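Putative aspartyl-tRNA synthetase (Leishmania major, PDB 6OD8) probably catalyses the ATP-dependent attachment of L-aspartate to tRNA(Asp), giving aspartyl-tRNA with release of AMP and diphosphate. Local coordinates at residues E481-A486 with F526-E531; V296-N301 with T309-L314. All blocks are in the same frame, centred on the assembly; numbering follows the deposited sequence.

Interaction 1: residues E481-A486 with F526-E531; sequences EISSGA and FGIGLE
Ser483 to Gly485 run antiparallel to Phe526 to Ile528, the axes of the two short strands 171° apart and 5.1 Å at their closest, but the usual ladder of backbone hydrogen bonds does not close between them. This is the strand end of class II motif 3, where a glycine-rich strand, 523-529, passes straight into helix 530-538 with Gly529 at the N-cap. Strand 480-487 carries a classic beta bulge on its other flank, Ile482 and Ser483 both opposite Met475 of strand 472-477, which may go with the loose pairing here. Side chain and solvent do the bridging. Ser483 turns OG anti to its own N (chi1 -177°) and donates to Gly527 O across 2.7 Å, coming in from above the carbonyl plane, 47° out of it. A water accepts from Ser484 N and donates to the same Gly527 O, so that oxygen accepts two hydrogen bonds. On the Ser483 side of the sheet, Phe526 and Ile528 lean onto helix 325-342. Ser483 OG also rests against Ile528 CG1, and Phe526 CB packs 3.8 Å from Gly485 CA, where a residue without a side chain lets the strands come close. The Ile482 side chain crosses that of Ile528, its CG1 4.0 Å from Ile528 CG2, and also touches Val533 and Leu536 of helix 530-538. The polar end of Ser484 belongs to Asp474 in strand 472-477. At the N-terminal start of the helix a second water accepts a hydrogen bond from Gly529 N at 2.8 Å.

Interaction 2: residues V296-N301 with T309-L314; sequences VFRSEN and TEFVGL
Val296 sets its CG2 methyl squarely over the ring of Phe311, 3.4 Å from the centroid and only 11° off the normal, a CH-pi contact. The methyl gets there because it sits between the backbone N and the carbonyl carbon, while CG1 turns to Gly313. The ring's rim is used by Arg298. Its CG lies at the edge of the ring, 3.5 Å from Phe311 CE2, and the bent chain then brings the guanidinium round so that Phe311 CZ stands over its centre; the two planes are 70° apart. On the opposite face of the sheet, Phe297 and Glu310 run alongside each other in the same direction, with Phe297 CE1 3.4 Å from Glu310 CD and the ring turned 49° against the carboxylate. The antiparallel strands of class II motif 2 are joined by three bonds nearly linear at the hydrogen, their donors tilted from the carbonyl planes: Val296 and Phe311 exchange two, and Arg298 N gives one to Thr309 O at 2.9 Å. Glu310 belongs to the dimer interface, where its carboxylate accepts from the backbone N of Lys247 and Ile248 of the second subunit. The Phe311 edge covers a guanidinium face and leaves the in-plane N-H directions to polar partners; NH2 already uses one for Gln273 O. Arg298 occupies the place of the motif 2 arginine that in relatives binds the alpha-phosphate of ATP, and it probably does so here.

Both contacts belong to the same largely antiparallel sheet of the class II catalytic domain, in which strands 310-319 and 523-529 are neighbours. Interaction 2 pairs the two strands of motif 2; interaction 1 lays the motif 3 strand against 480-487. They join directly through probable backbone bonds, Ile528 O to Leu314 N and Leu530 N to Val312 O, while Glu531 accepts from Val312 N. Both are largely buried, but the loop end of interaction 2, at Glu300, is exposed. Their chemistry differs: 481-486 with 526-531 relies on a serine hydroxyl and waters, backed by a helix, whereas 296-301 with 309-314 has regular backbone pairing, aromatic packing and a carboxylate committed to the second subunit.

Interaction 1: residues E481-A486 with F526-E531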
loop_
_atom_site.group_PDB
_atom_site.type_symbol
_atom_site.label_atom_id
_atom_site.label_comp_id
_atom_site.label_asym_id
_atom_site.label_seq_id
_atom_site.Cartn_x
_atom_site.Cartn_y
_atom_site.Cartn_z
ATOM N N GLU A 481 17.884 -15.635 1.081
ATOM C CA GLU A 481 17.262 -14.909 2.177
ATOM C C GLU A 481 16.157 -14.000 1.652
ATOM O O GLU A 481 16.357 -13.242 0.703
ATOM C CB GLU A 481 18.330 -14.088 2.918
ATOM C CG GLU A 481 17.863 -13.430 4.211
ATOM C CD GLU A 481 17.387 -11.986 4.028
ATOM O OE1 GLU A 481 17.632 -11.394 2.951
ATOM O OE2 GLU A 481 16.765 -11.446 4.968
ATOM N N ILE A 482 14.984 -14.067 2.272
ATOM C CA ILE A 482 13.870 -13.214 1.872
ATOM C C ILE A 482 13.398 -12.293 3.000
ATOM O O ILE A 482 12.819 -11.230 2.719
ATOM C CB ILE A 482 12.691 -14.052 1.325
ATOM C CG1 ILE A 482 11.603 -13.158 0.704
ATOM C CG2 ILE A 482 12.068 -14.911 2.427
ATOM C CD1 ILE A 482 12.084 -12.320 -0.504
ATOM N N SER A 483 13.681 -12.611 4.261
ATOM C CA SER A 483 13.186 -11.790 5.360
ATOM C C SER A 483 14.002 -12.094 6.609
ATOM O O SER A 483 14.355 -13.245 6.856
ATOM C CB SER A 483 11.692 -12.052 5.623
ATOM O OG SER A 483 11.179 -11.199 6.666
ATOM N N SER A 484 14.309 -11.046 7.376
ATOM C CA SER A 484 14.918 -11.163 8.697
ATOM C C SER A 484 13.933 -10.620 9.725
ATOM O O SER A 484 13.377 -9.536 9.525
ATOM C CB SER A 484 16.232 -10.368 8.761
ATOM O OG SER A 484 17.184 -10.896 7.859
ATOM N N GLY A 485 13.712 -11.366 10.805
ATOM C CA GLY A 485 12.880 -10.898 11.903
ATOM C C GLY A 485 13.618 -10.983 13.222
ATOM O O GLY A 485 14.524 -11.797 13.396
ATOM N N ALA A 486 13.211 -10.135 14.174
ATOM C CA ALA A 486 13.889 -10.155 15.468
ATOM C C ALA A 486 13.080 -9.424 16.522
ATOM O O ALA A 486 12.253 -8.556 16.213
ATOM C CB ALA A 486 15.266 -9.503 15.391
ATOM N N PHE A 526 9.656 -7.625 11.154
ATOM C CA PHE A 526 10.381 -8.184 10.017
ATOM C C PHE A 526 10.049 -7.366 8.774
ATOM O O PHE A 526 9.068 -6.619 8.753
ATOM C CB PHE A 526 10.025 -9.660 9.803
ATOM C CG PHE A 526 8.540 -9.924 9.667
ATOM C CD1 PHE A 526 7.935 -9.917 8.414
ATOM C CD2 PHE A 526 7.763 -10.227 10.793
ATOM C CE1 PHE A 526 6.572 -10.178 8.284
ATOM C CE2 PHE A 526 6.404 -10.515 10.677
ATOM C CZ PHE A 526 5.803 -10.470 9.428
ATOM N N GLY A 527 10.877 -7.510 7.743
ATOM C CA GLY A 527 10.616 -6.864 6.461
ATOM C C GLY A 527 10.799 -7.856 5.332
ATOM O O GLY A 527 11.531 -8.839 5.461
ATOM N N ILE A 528 10.114 -7.595 4.211
ATOM C CA ILE A 528 10.154 -8.475 3.039
ATOM C C ILE A 528 10.272 -7.612 1.792
ATOM O O ILE A 528 9.482 -6.682 1.620
ATOM C CB ILE A 528 8.879 -9.343 2.905
ATOM C CG1 ILE A 528 8.503 -10.050 4.200
ATOM C CG2 ILE A 528 8.989 -10.317 1.723
ATOM C CD1 ILE A 528 7.012 -10.456 4.226
ATOM N N GLY A 529 11.225 -7.934 0.904
ATOM C CA GLY A 529 11.261 -7.278 -0.402
ATOM C C GLY A 529 10.212 -7.806 -1.370
ATOM O O GLY A 529 10.153 -9.015 -1.636
ATOM N N LEU A 530 9.371 -6.920 -1.912
ATOM C CA LEU A 530 8.246 -7.385 -2.727
ATOM C C LEU A 530 8.725 -8.008 -4.039
ATOM O O LEU A 530 8.320 -9.120 -4.393
ATOM C CB LEU A 530 7.294 -6.214 -3.008
ATOM C CG LEU A 530 6.248 -6.482 -4.107
ATOM C CD1 LEU A 530 5.280 -7.528 -3.638
ATOM C CD2 LEU A 530 5.515 -5.168 -4.473
ATOM N N GLU A 531 9.554 -7.277 -4.790
ATOM C CA GLU A 531 10.091 -7.798 -6.042
ATOM C C GLU A 531 10.874 -9.088 -5.806
ATOM O O GLU A 531 10.782 -10.026 -6.602
ATOM C CB GLU A 531 10.978 -6.743 -6.702
ATOM C CG GLU A 531 10.241 -5.422 -6.974
ATOM C CD GLU A 531 10.312 -4.424 -5.812
ATOM O OE1 GLU A 531 10.592 -4.823 -4.653
ATOM O OE2 GLU A 531 10.116 -3.230 -6.089
HETATM O O HOH W 1 13.548 -9.527 0.990
HETATM O O HOH W 2 14.328 -8.143 6.068
#

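Interaction 2: residues V296-N301 with T309-L314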
loop_
_atom_site.group_PDB
_atom_site.type_symbol
_atom_site.label_atom_id
_atom_site.label_comp_id
_atom_site.label_asym_id
_atom_site.label_seq_id
_atom_site.Cartn_x
_atom_site.Cartn_y
_atom_site.Cartn_z
ATOM N N VAL A 296 11.612 1.535 -0.620
ATOM C CA VAL A 296 12.832 1.459 0.168
ATOM C C VAL A 296 13.983 1.678 -0.804
ATOM O O VAL A 296 13.849 1.488 -2.013
ATOM C CB VAL A 296 12.952 0.120 0.913
ATOM C CG1 VAL A 296 11.850 0.021 1.962
ATOM C CG2 VAL A 296 12.837 -1.026 -0.027
ATOM N N PHE A 297 15.113 2.130 -0.276
ATOM C CA PHE A 297 16.215 2.587 -1.115
ATOM C C PHE A 297 17.505 1.991 -0.576
ATOM O O PHE A 297 17.736 2.022 0.635
ATOM C CB PHE A 297 16.263 4.126 -1.156
ATOM C CG PHE A 297 14.973 4.770 -1.650
ATOM C CD1 PHE A 297 14.744 4.950 -3.009
ATOM C CD2 PHE A 297 13.985 5.187 -0.749
ATOM C CE1 PHE A 297 13.550 5.547 -3.477
ATOM C CE2 PHE A 297 12.786 5.770 -1.200
ATOM C CZ PHE A 297 12.569 5.948 -2.582
ATOM N N ARG A 298 18.304 1.391 -1.461
ATOM C CA ARG A 298 19.618 0.854 -1.121
ATOM C C ARG A 298 20.656 1.632 -1.908
ATOM O O ARG A 298 20.589 1.692 -3.138
ATOM C CB ARG A 298 19.719 -0.638 -1.433
ATOM C CG ARG A 298 18.821 -1.500 -0.545
ATOM C CD ARG A 298 18.951 -1.121 0.937
ATOM N NE ARG A 298 17.657 -1.137 1.620
ATOM C CZ ARG A 298 17.094 -2.232 2.126
ATOM N NH1 ARG A 298 17.718 -3.401 2.032
ATOM N NH2 ARG A 298 15.909 -2.162 2.723
ATOM N N SER A 299 21.613 2.223 -1.205
ATOM C CA SER A 299 22.575 3.098 -1.849
ATOM C C SER A 299 23.863 2.384 -2.238
ATOM O O SER A 299 24.829 3.053 -2.585
ATOM C CB SER A 299 22.890 4.292 -0.943
ATOM O OG SER A 299 23.348 3.867 0.330
ATOM N N GLU A 300 23.902 1.055 -2.209
ATOM C CA GLU A 300 25.116 0.353 -2.601
ATOM C C GLU A 300 25.221 0.263 -4.120
ATOM O O GLU A 300 24.232 0.050 -4.827
ATOM C CB GLU A 300 25.169 -1.042 -1.972
ATOM C CG GLU A 300 23.871 -1.809 -2.033
ATOM C CD GLU A 300 23.767 -2.850 -0.935
ATOM O OE1 GLU A 300 24.717 -2.957 -0.131
ATOM O OE2 GLU A 300 22.737 -3.555 -0.870
ATOM N N ASN A 301 26.433 0.451 -4.625
ATOM C CA ASN A 301 26.660 0.424 -6.067
ATOM C C ASN A 301 26.902 -1.031 -6.468
ATOM O O ASN A 301 28.025 -1.489 -6.691
ATOM C CB ASN A 301 27.820 1.338 -6.436
ATOM C CG ASN A 301 27.964 1.529 -7.918
ATOM O OD1 ASN A 301 27.336 0.830 -8.714
ATOM N ND2 ASN A 301 28.843 2.461 -8.310
ATOM N N THR A 309 18.237 -0.584 -6.705
ATOM C CA THR A 309 18.532 0.558 -5.848
ATOM C C THR A 309 17.270 1.145 -5.230
ATOM O O THR A 309 17.341 1.812 -4.192
ATOM C CB THR A 309 19.282 1.631 -6.627
ATOM O OG1 THR A 309 18.538 1.967 -7.797
ATOM C CG2 THR A 309 20.651 1.113 -7.049
ATOM N N GLU A 310 16.128 0.938 -5.868
ATOM C CA GLU A 310 14.852 1.297 -5.293
ATOM C C GLU A 310 13.972 0.077 -5.414
ATOM O O GLU A 310 13.893 -0.520 -6.496
ATOM C CB GLU A 310 14.212 2.498 -6.034
ATOM C CG GLU A 310 12.774 2.712 -5.574
ATOM C CD GLU A 310 12.116 3.986 -6.132
ATOM O OE1 GLU A 310 12.757 4.729 -6.910
ATOM O OE2 GLU A 310 10.950 4.239 -5.770
ATOM N N PHE A 311 13.307 -0.297 -4.327
ATOM C CA PHE A 311 12.304 -1.353 -4.460
ATOM C C PHE A 311 11.192 -1.096 -3.448
ATOM O O PHE A 311 10.991 0.040 -2.997
ATOM C CB PHE A 311 12.964 -2.747 -4.374
ATOM C CG PHE A 311 13.754 -2.991 -3.121
ATOM C CD1 PHE A 311 13.253 -3.830 -2.128
ATOM C CD2 PHE A 311 15.014 -2.423 -2.953
ATOM C CE1 PHE A 311 13.996 -4.099 -0.971
ATOM C CE2 PHE A 311 15.761 -2.674 -1.797
ATOM C CZ PHE A 311 15.249 -3.516 -0.808
ATOM N N VAL A 312 10.424 -2.129 -3.145
ATOM C CA VAL A 312 9.225 -1.994 -2.326
ATOM C C VAL A 312 9.360 -2.926 -1.138
ATOM O O VAL A 312 9.607 -4.130 -1.309
ATOM C CB VAL A 312 7.934 -2.321 -3.102
ATOM C CG1 VAL A 312 6.737 -2.288 -2.131
ATOM C CG2 VAL A 312 7.743 -1.360 -4.304
ATOM N N GLY A 313 9.206 -2.365 0.061
ATOM C CA GLY A 313 9.276 -3.132 1.290
ATOM C C GLY A 313 7.894 -3.398 1.862
ATOM O O GLY A 313 7.037 -2.514 1.894
ATOM N N LEU A 314 7.694 -4.631 2.308
ATOM C CA LEU A 314 6.509 -5.050 3.042
ATOM C C LEU A 314 6.974 -5.219 4.483
ATOM O O LEU A 314 7.743 -6.142 4.781
ATOM C CB LEU A 314 5.960 -6.355 2.467
ATOM C CG LEU A 314 5.848 -6.490 0.947
ATOM C CD1 LEU A 314 5.354 -7.882 0.531
ATOM C CD2 LEU A 314 4.837 -5.426 0.406
#